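Local coordinates for 3-phytase (Klebsiella pneumoniae, PDB 2WNH), which probably hydrolyses phytate (inositol hexakisphosphate), releasing phosphate, as a member of the histidine acid phosphatase family, at residues N253-S264 against T292-L300; M301-Y310 against V338-L348. The protein carries 3 engineered substitutions. All blocks are in the same frame, centred on the assembly; numbering follows the deposited sequence.

Interaction 1 of 2, residues N253-S264 against T292-L300; sequences NDVLYTAQKRGS and TNIAMVRTL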
loop_
_atom_site.group_PDB
_atom_site.type_symbol
_atom_site.label_atom_id
_atom_site.label_comp_id
_atom_site.label_asym_id
_atom_site.label_seq_id
_atom_site.Cartn_x
_atom_site.Cartn_y
_atom_site.Cartn_z
ATOM N N ASN B 253 7.420 -42.706 -16.474
ATOM C CA ASN B 253 6.537 -42.373 -15.348
ATOM C C ASN B 253 5.068 -42.711 -15.538
ATOM O O ASN B 253 4.354 -42.917 -14.553
ATOM C CB ASN B 253 6.664 -40.887 -15.027
ATOM C CG ASN B 253 8.091 -40.455 -14.897
ATOM O OD1 ASN B 253 8.872 -41.094 -14.218
ATOM N ND2 ASN B 253 8.437 -39.364 -15.550
ATOM N N ASP B 254 4.602 -42.736 -16.779
ATOM C CA ASP B 254 3.190 -42.962 -17.054
ATOM C C ASP B 254 2.866 -44.435 -17.365
ATOM O O ASP B 254 1.771 -44.746 -17.806
ATOM C CB ASP B 254 2.709 -42.027 -18.163
ATOM C CG ASP B 254 2.732 -40.561 -17.731
ATOM O OD1 ASP B 254 2.445 -40.268 -16.540
ATOM O OD2 ASP B 254 3.040 -39.693 -18.568
ATOM N N VAL B 255 3.846 -45.312 -17.162
ATOM C CA VAL B 255 3.636 -46.768 -17.232
ATOM C C VAL B 255 2.891 -47.164 -15.948
ATOM O O VAL B 255 3.380 -46.918 -14.849
ATOM C CB VAL B 255 4.991 -47.523 -17.336
ATOM C CG1 VAL B 255 4.787 -49.039 -17.204
ATOM C CG2 VAL B 255 5.680 -47.197 -18.675
ATOM N N LEU B 256 1.724 -47.788 -16.103
ATOM C CA LEU B 256 0.842 -48.090 -14.970
ATOM C C LEU B 256 1.548 -48.797 -13.819
ATOM O O LEU B 256 1.440 -48.380 -12.670
ATOM C CB LEU B 256 -0.369 -48.903 -15.425
ATOM C CG LEU B 256 -1.421 -49.095 -14.328
ATOM C CD1 LEU B 256 -1.925 -47.738 -13.795
ATOM C CD2 LEU B 256 -2.579 -49.911 -14.851
ATOM N N TYR B 257 2.263 -49.878 -14.113
ATOM C CA TYR B 257 3.001 -50.576 -13.060
ATOM C C TYR B 257 3.846 -49.621 -12.208
ATOM O O TYR B 257 3.794 -49.649 -10.946
ATOM C CB TYR B 257 3.902 -51.716 -13.629
ATOM C CG TYR B 257 4.843 -52.273 -12.559
ATOM C CD1 TYR B 257 4.374 -53.146 -11.573
ATOM C CD2 TYR B 257 6.181 -51.901 -12.510
ATOM C CE1 TYR B 257 5.205 -53.610 -10.574
ATOM C CE2 TYR B 257 7.016 -52.356 -11.508
ATOM C CZ TYR B 257 6.520 -53.237 -10.547
ATOM O OH TYR B 257 7.309 -53.714 -9.529
ATOM N N THR B 258 4.647 -48.802 -12.895
ATOM C CA THR B 258 5.594 -47.909 -12.230
ATOM C C THR B 258 4.815 -46.889 -11.397
ATOM O O THR B 258 5.174 -46.618 -10.246
ATOM C CB THR B 258 6.474 -47.188 -13.252
ATOM O OG1 THR B 258 7.261 -48.157 -13.971
ATOM C CG2 THR B 258 7.409 -46.171 -12.585
ATOM N N ALA B 259 3.752 -46.349 -11.989
ATOM C CA ALA B 259 2.937 -45.336 -11.300
ATOM C C ALA B 259 2.265 -45.937 -10.061
ATOM O O ALA B 259 2.148 -45.284 -9.024
ATOM C CB ALA B 259 1.905 -44.761 -12.243
ATOM N N GLN B 260 1.828 -47.188 -10.162
ATOM C CA GLN B 260 1.207 -47.860 -9.019
ATOM C C GLN B 260 2.202 -48.063 -7.880
ATOM O O GLN B 260 1.902 -47.781 -6.723
ATOM C CB GLN B 260 0.589 -49.194 -9.462
ATOM C CG GLN B 260 -0.704 -49.027 -10.226
ATOM C CD GLN B 260 -1.273 -50.347 -10.694
ATOM O OE1 GLN B 260 -0.544 -51.197 -11.217
ATOM N NE2 GLN B 260 -2.581 -50.511 -10.552
ATOM N N LYS B 261 3.404 -48.541 -8.202
ATOM C CA LYS B 261 4.415 -48.765 -7.170
ATOM C C LYS B 261 4.911 -47.476 -6.524
ATOM O O LYS B 261 5.079 -47.399 -5.307
ATOM C CB LYS B 261 5.625 -49.552 -7.714
ATOM C CG LYS B 261 5.313 -51.026 -7.982
ATOM C CD LYS B 261 4.823 -51.776 -6.735
ATOM C CE LYS B 261 5.780 -51.656 -5.532
ATOM N NZ LYS B 261 5.245 -52.338 -4.309
ATOM N N ARG B 262 5.154 -46.464 -7.352
ATOM C CA ARG B 262 5.859 -45.283 -6.880
ATOM C C ARG B 262 4.978 -44.049 -6.613
ATOM O O ARG B 262 5.447 -43.103 -5.995
ATOM C CB ARG B 262 7.009 -44.937 -7.837
ATOM C CG ARG B 262 8.177 -45.953 -7.817
ATOM C CD ARG B 262 9.409 -45.374 -8.485
ATOM N NE ARG B 262 9.988 -44.292 -7.695
ATOM C CZ ARG B 262 10.550 -43.194 -8.199
ATOM N NH1 ARG B 262 10.606 -43.004 -9.513
ATOM N NH2 ARG B 262 11.037 -42.269 -7.378
ATOM N N GLY B 263 3.733 -44.072 -7.078
ATOM C CA GLY B 263 2.798 -42.965 -6.892
ATOM C C GLY B 263 1.571 -43.230 -6.030
ATOM O O GLY B 263 0.860 -42.286 -5.679
ATOM N N SER B 264 1.287 -44.494 -5.691
ATOM C CA SER B 264 0.078 -44.789 -4.902
ATOM C C SER B 264 0.067 -44.126 -3.532
ATOM O O SER B 264 -0.979 -43.687 -3.073
ATOM C CB SER B 264 -0.134 -46.300 -4.729
ATOM O OG SER B 264 -0.505 -46.895 -5.964
ATOM N N THR B 292 7.995 -36.028 -12.007
ATOM C CA THR B 292 7.855 -37.481 -11.837
ATOM C C THR B 292 6.631 -37.853 -10.970
ATOM O O THR B 292 5.813 -38.718 -11.320
ATOM C CB THR B 292 9.142 -38.027 -11.192
ATOM O OG1 THR B 292 10.239 -37.762 -12.079
ATOM C CG2 THR B 292 9.051 -39.548 -10.981
ATOM N N ASN B 293 6.518 -37.180 -9.826
ATOM C CA ASN B 293 5.427 -37.425 -8.894
ATOM C C ASN B 293 4.070 -37.049 -9.488
ATOM O O ASN B 293 3.098 -37.811 -9.381
ATOM C CB ASN B 293 5.671 -36.656 -7.590
ATOM C CG ASN B 293 7.015 -36.968 -6.969
ATOM O OD1 ASN B 293 7.942 -36.167 -7.048
ATOM N ND2 ASN B 293 7.142 -38.155 -6.390
ATOM N N ILE B 294 3.993 -35.873 -10.107
ATOM C CA ILE B 294 2.768 -35.443 -10.774
ATOM C C ILE B 294 2.336 -36.403 -11.876
ATOM O O ILE B 294 1.169 -36.763 -11.956
ATOM C CB ILE B 294 2.856 -34.002 -11.311
ATOM C CG1 ILE B 294 3.017 -33.052 -10.118
ATOM C CG2 ILE B 294 1.597 -33.665 -12.121
ATOM C CD1 ILE B 294 3.366 -31.589 -10.479
ATOM N N ALA B 295 3.290 -36.826 -12.710
ATOM C CA ALA B 295 2.989 -37.798 -13.771
ATOM C C ALA B 295 2.434 -39.109 -13.213
ATOM O O ALA B 295 1.443 -39.643 -13.736
ATOM C CB ALA B 295 4.223 -38.052 -14.632
ATOM N N MET B 296 3.053 -39.630 -12.166
ATOM C CA MET B 296 2.551 -40.892 -11.603
ATOM C C MET B 296 1.149 -40.739 -11.031
ATOM O O MET B 296 0.264 -41.567 -11.273
ATOM C CB MET B 296 3.529 -41.443 -10.588
ATOM C CG MET B 296 4.794 -41.960 -11.253
ATOM S SD MET B 296 5.996 -42.596 -10.079
ATOM C CE MET B 296 6.296 -41.215 -8.997
ATOM N N VAL B 297 0.937 -39.659 -10.280
ATOM C CA VAL B 297 -0.386 -39.375 -9.740
ATOM C C VAL B 297 -1.472 -39.236 -10.820
ATOM O O VAL B 297 -2.544 -39.854 -10.703
ATOM C CB VAL B 297 -0.350 -38.156 -8.803
ATOM C CG1 VAL B 297 -1.772 -37.797 -8.366
ATOM C CG2 VAL B 297 0.524 -38.481 -7.595
ATOM N N ARG B 298 -1.231 -38.442 -11.866
ATOM C CA ARG B 298 -2.242 -38.274 -12.906
ATOM C C ARG B 298 -2.480 -39.585 -13.651
ATOM O O ARG B 298 -3.587 -39.846 -14.088
ATOM C CB ARG B 298 -1.935 -37.111 -13.875
ATOM C CG ARG B 298 -0.616 -37.201 -14.636
ATOM C CD ARG B 298 -0.745 -37.822 -16.042
ATOM N NE ARG B 298 0.585 -37.917 -16.657
ATOM C CZ ARG B 298 1.196 -36.893 -17.259
ATOM N NH1 ARG B 298 0.586 -35.716 -17.321
ATOM N NH2 ARG B 298 2.421 -37.034 -17.791
ATOM N N THR B 299 -1.437 -40.401 -13.805
ATOM C CA THR B 299 -1.648 -41.735 -14.402
ATOM C C THR B 299 -2.614 -42.591 -13.580
ATOM O O THR B 299 -3.550 -43.186 -14.133
ATOM C CB THR B 299 -0.300 -42.432 -14.720
ATOM O OG1 THR B 299 0.273 -41.756 -15.838
ATOM C CG2 THR B 299 -0.498 -43.907 -15.083
ATOM N N LEU B 300 -2.406 -42.629 -12.265
ATOM C CA LEU B 300 -3.303 -43.375 -11.371
ATOM C C LEU B 300 -4.716 -42.808 -11.389
ATOM O O LEU B 300 -5.709 -43.548 -11.307
ATOM C CB LEU B 300 -2.728 -43.440 -9.945
ATOM C CG LEU B 300 -1.400 -44.196 -9.783
ATOM C CD1 LEU B 300 -0.965 -44.099 -8.353
ATOM C CD2 LEU B 300 -1.560 -45.639 -10.216
HETATM O O HOH W 1 5.146 -40.296 -5.464
#
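Asp-254 is gripped side-on by Arg-298, one nitrogen to each carboxylate oxygen, in a salt bridge whose two planes are steeply turned against each other. Arg-298 NE gives OD1 of Asp-254 a nearly straight bond (3.0 Å, 165°) within the guanidinium plane, while NH2 reaches the syn lone pair of Asp-254 OD2 at 2.8 Å. OD1 also accepts from Thr-299 OG1 (2.7 Å), which comes from the same face of the carboxylate as NE. These two donors probably offset the closeness of another acceptor, since Asp-254 OD1 lies just 3.0 Å from Ala-295 O. Arg-298 starts with CG between its backbone N and carbonyl carbon (chi1 59°) and bends at chi2, which brings the guanidinium back to the Asp-254 loop; its NH1 is taken by Gly-313 O. The loop leads through the N-cap residue Val-255 into helix 256-274; the axes of its segment 256-264 and of 292-300 come within 8.4 Å, their N-to-C directions 113° apart. Helix 291-301 directly follows His-290, probably part of the family's HD signature, whose backbone N binds Asn-293 OD1. Packing between the helices is knobs-into-holes. Met-296 sits among Thr-258, Ala-259, Arg-262 and Gly-263, with SD 3.4 Å from Arg-262 CB; Gly-263, having no side chain, permits the close approach. Leu-300 fills the next hole, its CD2 3.5 Å from Gln-260 CG and its CD1 against Ala-259 O and the Gly-263 to Ser-264 peptide. Beside this apolar seam, water 1 donates to Arg-262 O (2.9 Å) and accepts from Asn-293 ND2. Each has a second partner: Thr-133 OG1 for Arg-262 O, Phe-131 O for Asn-293 ND2. Ser-264 OG donates to Gln-260 O one turn back and also bonds Asp-393 N, whereas Gln-260 NE2 bonds Arg-391 O.

Interaction 2 of 2, residues M301-Y310 against V338-L348; sequences MNFSWQLPGY and VYFQAQGLDDL
An extended connection leaving helix 291-301 lies over one face of strand 334-342, and Phe-303, Trp-305 and Leu-307 project from it in alternation onto Val-338, Phe-340 and Ala-342. At the middle, the six-membered ring of Trp-305 and the ring of Phe-340 form an offset stack, centroids 3.8 Å apart and planes only 8° from parallel. Trp-305 CE2 and Phe-340 CD2 approach to 3.3 Å, and Phe-340 CB adds a CH-pi contact over the same six-membered ring. With a chi1 of 58°, which tucks CG over its own backbone, Trp-305 lays the indole flat on Phe-340, and its NE1 bonds Asn-314 O, which helps fix the ring's rotation. Phe-303 presents its edge to the strand backbone, CE2 being 4.0 Å from Phe-340 N, and takes Trp-305 CE3 over the centre of one face. Leu-307 CD1 touches both Phe-340 CD2 and Ala-342 CB. A type II turn from Leu-307 to Tyr-310, with Gly-309 at positive phi, then brings the Tyr-310 hydroxyl to the end of the strand. Tyr-310 OH donates to Gln-343 O at 2.7 Å, in the carbonyl plane on a lone pair (145° at the oxygen). Leu-345 N, in the first turn of helix 345-349 beyond the N-cap residue Gly-344, donates to water 2 (2.9 Å), which in turn donates to Pro-308 O. Strand 334-342 runs between strands 320-328 and 361-364; Trp-365 meets Phe-303 edge-to-face, while helix 204-219 packs on Tyr-310 and Leu-345.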
loop_
_atom_site.group_PDB
_atom_site.type_symbol
_atom_site.label_atom_id
_atom_site.label_comp_id
_atom_site.label_asym_id
_atom_site.label_seq_id
_atom_site.Cartn_x
_atom_site.Cartn_y
_atom_site.Cartn_z
ATOM N N MET B 301 -4.821 -41.487 -11.535
ATOM C CA MET B 301 -6.129 -40.810 -11.688
ATOM C C MET B 301 -6.793 -41.085 -13.024
ATOM O O MET B 301 -7.977 -40.787 -13.187
ATOM C CB MET B 301 -5.988 -39.291 -11.500
ATOM C CG MET B 301 -5.550 -38.855 -10.111
ATOM S SD MET B 301 -5.021 -37.117 -10.120
ATOM C CE MET B 301 -6.545 -36.301 -9.700
ATOM N N ASN B 302 -6.026 -41.614 -13.986
ATOM C CA ASN B 302 -6.481 -41.727 -15.384
ATOM C C ASN B 302 -6.891 -40.362 -15.962
ATOM O O ASN B 302 -7.901 -40.224 -16.653
ATOM C CB ASN B 302 -7.616 -42.760 -15.503
ATOM C CG ASN B 302 -7.638 -43.474 -16.853
ATOM O OD1 ASN B 302 -8.596 -44.181 -17.153
ATOM N ND2 ASN B 302 -6.591 -43.323 -17.652
ATOM N N PHE B 303 -6.100 -39.340 -15.636
ATOM C CA PHE B 303 -6.410 -37.961 -15.997
ATOM C C PHE B 303 -5.349 -37.495 -16.978
ATOM O O PHE B 303 -4.160 -37.443 -16.656
ATOM C CB PHE B 303 -6.463 -37.080 -14.717
ATOM C CG PHE B 303 -6.682 -35.582 -14.951
ATOM C CD1 PHE B 303 -7.375 -35.080 -16.061
ATOM C CD2 PHE B 303 -6.226 -34.679 -13.978
ATOM C CE1 PHE B 303 -7.546 -33.684 -16.224
ATOM C CE2 PHE B 303 -6.408 -33.297 -14.121
ATOM C CZ PHE B 303 -7.071 -32.799 -15.240
ATOM N N SER B 304 -5.807 -37.154 -18.175
ATOM C CA SER B 304 -4.940 -36.686 -19.244
ATOM C C SER B 304 -5.316 -35.263 -19.647
ATOM O O SER B 304 -6.494 -34.905 -19.646
ATOM C CB SER B 304 -5.053 -37.621 -20.454
ATOM O OG SER B 304 -4.174 -37.220 -21.498
ATOM N N TRP B 305 -4.318 -34.460 -19.980
ATOM C CA TRP B 305 -4.555 -33.085 -20.401
ATOM C C TRP B 305 -3.692 -32.682 -21.582
ATOM O O TRP B 305 -2.667 -33.305 -21.857
ATOM C CB TRP B 305 -4.315 -32.107 -19.234
ATOM C CG TRP B 305 -2.935 -32.172 -18.637
ATOM C CD1 TRP B 305 -1.783 -31.646 -19.166
ATOM C CD2 TRP B 305 -2.570 -32.764 -17.387
ATOM N NE1 TRP B 305 -0.712 -31.907 -18.323
ATOM C CE2 TRP B 305 -1.173 -32.584 -17.227
ATOM C CE3 TRP B 305 -3.288 -33.432 -16.381
ATOM C CZ2 TRP B 305 -0.486 -33.031 -16.098
ATOM C CZ3 TRP B 305 -2.613 -33.869 -15.267
ATOM C CH2 TRP B 305 -1.218 -33.667 -15.126
ATOM N N GLN B 306 -4.127 -31.648 -22.296
ATOM C CA GLN B 306 -3.257 -30.990 -23.266
ATOM C C GLN B 306 -3.583 -29.510 -23.278
ATOM O O GLN B 306 -4.672 -29.140 -23.667
ATOM C CB GLN B 306 -3.403 -31.577 -24.675
ATOM C CG GLN B 306 -2.387 -30.988 -25.613
ATOM C CD GLN B 306 -2.228 -31.767 -26.894
ATOM O OE1 GLN B 306 -2.583 -32.955 -26.976
ATOM N NE2 GLN B 306 -1.689 -31.105 -27.909
ATOM N N LEU B 307 -2.630 -28.678 -22.846
ATOM C CA LEU B 307 -2.824 -27.230 -22.704
ATOM C C LEU B 307 -2.230 -26.512 -23.922
ATOM O O LEU B 307 -1.256 -26.992 -24.494
ATOM C CB LEU B 307 -2.125 -26.719 -21.433
ATOM C CG LEU B 307 -2.593 -27.342 -20.112
ATOM C CD1 LEU B 307 -1.885 -26.718 -18.904
ATOM C CD2 LEU B 307 -4.088 -27.244 -19.964
ATOM N N PRO B 308 -2.782 -25.334 -24.284
ATOM C CA PRO B 308 -2.252 -24.546 -25.417
ATOM C C PRO B 308 -0.743 -24.372 -25.372
ATOM O O PRO B 308 -0.184 -23.964 -24.344
ATOM C CB PRO B 308 -2.951 -23.192 -25.251
ATOM C CG PRO B 308 -4.226 -23.519 -24.566
ATOM C CD PRO B 308 -3.937 -24.663 -23.646
ATOM N N GLY B 309 -0.080 -24.714 -26.477
ATOM C CA GLY B 309 1.366 -24.568 -26.609
ATOM C C GLY B 309 2.197 -25.704 -26.028
ATOM O O GLY B 309 3.424 -25.668 -26.089
ATOM N N TYR B 310 1.527 -26.701 -25.451
ATOM C CA TYR B 310 2.192 -27.848 -24.850
ATOM C C TYR B 310 1.694 -29.140 -25.492
ATOM O O TYR B 310 0.582 -29.192 -26.004
ATOM C CB TYR B 310 1.916 -27.895 -23.340
ATOM C CG TYR B 310 2.571 -26.768 -22.563
ATOM C CD1 TYR B 310 3.964 -26.693 -22.457
ATOM C CD2 TYR B 310 1.801 -25.765 -21.956
ATOM C CE1 TYR B 310 4.576 -25.677 -21.735
ATOM C CE2 TYR B 310 2.401 -24.744 -21.223
ATOM C CZ TYR B 310 3.790 -24.701 -21.128
ATOM O OH TYR B 310 4.418 -23.703 -20.418
ATOM N N VAL B 338 -11.263 -31.113 -9.781
ATOM C CA VAL B 338 -9.923 -31.655 -9.986
ATOM C C VAL B 338 -9.384 -31.004 -11.248
ATOM O O VAL B 338 -10.039 -31.025 -12.293
ATOM C CB VAL B 338 -9.986 -33.197 -10.196
ATOM C CG1 VAL B 338 -8.596 -33.740 -10.453
ATOM C CG2 VAL B 338 -10.605 -33.858 -8.991
ATOM N N TYR B 339 -8.204 -30.382 -11.169
ATOM C CA TYR B 339 -7.675 -29.742 -12.376
ATOM C C TYR B 339 -6.166 -29.663 -12.390
ATOM O O TYR B 339 -5.515 -29.850 -11.356
ATOM C CB TYR B 339 -8.295 -28.348 -12.598
ATOM C CG TYR B 339 -8.099 -27.357 -11.482
ATOM C CD1 TYR B 339 -8.994 -27.300 -10.425
ATOM C CD2 TYR B 339 -7.030 -26.457 -11.506
ATOM C CE1 TYR B 339 -8.830 -26.381 -9.405
ATOM C CE2 TYR B 339 -6.858 -25.508 -10.481
ATOM C CZ TYR B 339 -7.762 -25.498 -9.434
ATOM O OH TYR B 339 -7.674 -24.580 -8.400
ATOM N N PHE B 340 -5.619 -29.411 -13.576
ATOM C CA PHE B 340 -4.209 -29.187 -13.739
ATOM C C PHE B 340 -4.047 -27.782 -14.299
ATOM O O PHE B 340 -4.816 -27.368 -15.172
ATOM C CB PHE B 340 -3.585 -30.198 -14.708
ATOM C CG PHE B 340 -2.106 -29.988 -14.911
ATOM C CD1 PHE B 340 -1.197 -30.250 -13.883
ATOM C CD2 PHE B 340 -1.619 -29.490 -16.119
ATOM C CE1 PHE B 340 0.172 -30.027 -14.042
ATOM C CE2 PHE B 340 -0.233 -29.277 -16.286
ATOM C CZ PHE B 340 0.651 -29.544 -15.250
ATOM N N GLN B 341 -3.082 -27.045 -13.763
ATOM C CA GLN B 341 -2.853 -25.668 -14.200
ATOM C C GLN B 341 -1.379 -25.387 -14.439
ATOM O O GLN B 341 -0.526 -25.926 -13.727
ATOM C CB GLN B 341 -3.431 -24.678 -13.165
ATOM C CG GLN B 341 -2.665 -24.654 -11.845
ATOM C CD GLN B 341 -3.326 -23.760 -10.807
ATOM O OE1 GLN B 341 -3.864 -22.708 -11.140
ATOM N NE2 GLN B 341 -3.304 -24.189 -9.552
ATOM N N ALA B 342 -1.111 -24.506 -15.412
ATOM C CA ALA B 342 0.252 -24.035 -15.751
ATOM C C ALA B 342 0.223 -22.675 -16.428
ATOM O O ALA B 342 -0.808 -22.237 -16.905
ATOM C CB ALA B 342 0.933 -25.030 -16.706
ATOM N N GLN B 343 1.376 -22.035 -16.508
ATOM C CA GLN B 343 1.501 -20.888 -17.397
ATOM C C GLN B 343 2.063 -21.334 -18.732
ATOM O O GLN B 343 2.858 -22.277 -18.792
ATOM C CB GLN B 343 2.428 -19.846 -16.791
ATOM C CG GLN B 343 1.805 -19.120 -15.609
ATOM C CD GLN B 343 2.502 -17.790 -15.346
ATOM O OE1 GLN B 343 2.031 -16.707 -15.772
ATOM N NE2 GLN B 343 3.619 -17.854 -14.657
ATOM N N GLY B 344 1.693 -20.611 -19.777
ATOM C CA GLY B 344 2.273 -20.811 -21.130
ATOM C C GLY B 344 3.753 -20.441 -21.237
ATOM O O GLY B 344 4.317 -19.774 -20.362
ATOM N N LEU B 345 4.392 -20.897 -22.321
ATOM C CA LEU B 345 5.827 -20.714 -22.507
ATOM C C LEU B 345 6.246 -19.239 -22.525
ATOM O O LEU B 345 7.237 -18.864 -21.885
ATOM C CB LEU B 345 6.264 -21.375 -23.823
ATOM C CG LEU B 345 6.326 -22.895 -23.773
ATOM C CD1 LEU B 345 6.260 -23.431 -25.205
ATOM C CD2 LEU B 345 7.577 -23.375 -23.064
ATOM N N ASP B 346 5.520 -18.416 -23.269
ATOM C CA ASP B 346 5.917 -17.003 -23.336
ATOM C C ASP B 346 5.599 -16.261 -22.034
ATOM O O ASP B 346 6.351 -15.372 -21.638
ATOM C CB ASP B 346 5.351 -16.289 -24.576
ATOM C CG ASP B 346 6.180 -16.567 -25.836
ATOM O OD1 ASP B 346 7.392 -16.917 -25.717
ATOM O OD2 ASP B 346 5.608 -16.448 -26.931
ATOM N N ASP B 347 4.518 -16.647 -21.361
ATOM C CA ASP B 347 4.154 -16.038 -20.065
ATOM C C ASP B 347 5.245 -16.293 -19.015
ATOM O O ASP B 347 5.578 -15.392 -18.226
ATOM C CB ASP B 347 2.771 -16.520 -19.602
ATOM C CG ASP B 347 1.620 -15.740 -20.284
ATOM O OD1 ASP B 347 1.876 -14.788 -21.066
ATOM O OD2 ASP B 347 0.459 -16.067 -20.025
ATOM N N LEU B 348 5.817 -17.502 -19.021
ATOM C CA LEU B 348 6.925 -17.832 -18.113
ATOM C C LEU B 348 8.154 -17.019 -18.489
ATOM O O LEU B 348 8.770 -16.409 -17.629
ATOM C CB LEU B 348 7.256 -19.328 -18.175
ATOM C CG LEU B 348 6.209 -20.200 -17.495
ATOM C CD1 LEU B 348 6.438 -21.669 -17.899
ATOM C CD2 LEU B 348 6.204 -20.058 -15.966
HETATM O O HOH W 2 2.712 -22.645 -23.954
#

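In the fold
Interaction 1 comes first along the chain: helix 256-274 leads to strand 284-289 of the central mixed sheet, and helix 291-301 then folds back onto the start of the first helix, closing a helix-strand-helix unit. Interaction 2 opens at the very next residue and closes around the antiparallel hairpin of strands 320-328 and 334-342. The two are therefore in series, neither nested nor crossed. They meet where helix 291-301 ends: Arg-298 O probably accepts a hydrogen bond from Phe-303 N, and the Arg-298 side chain packs on Trp-305. Together they join the paired helices to strand 334-342 and to helix 345-349.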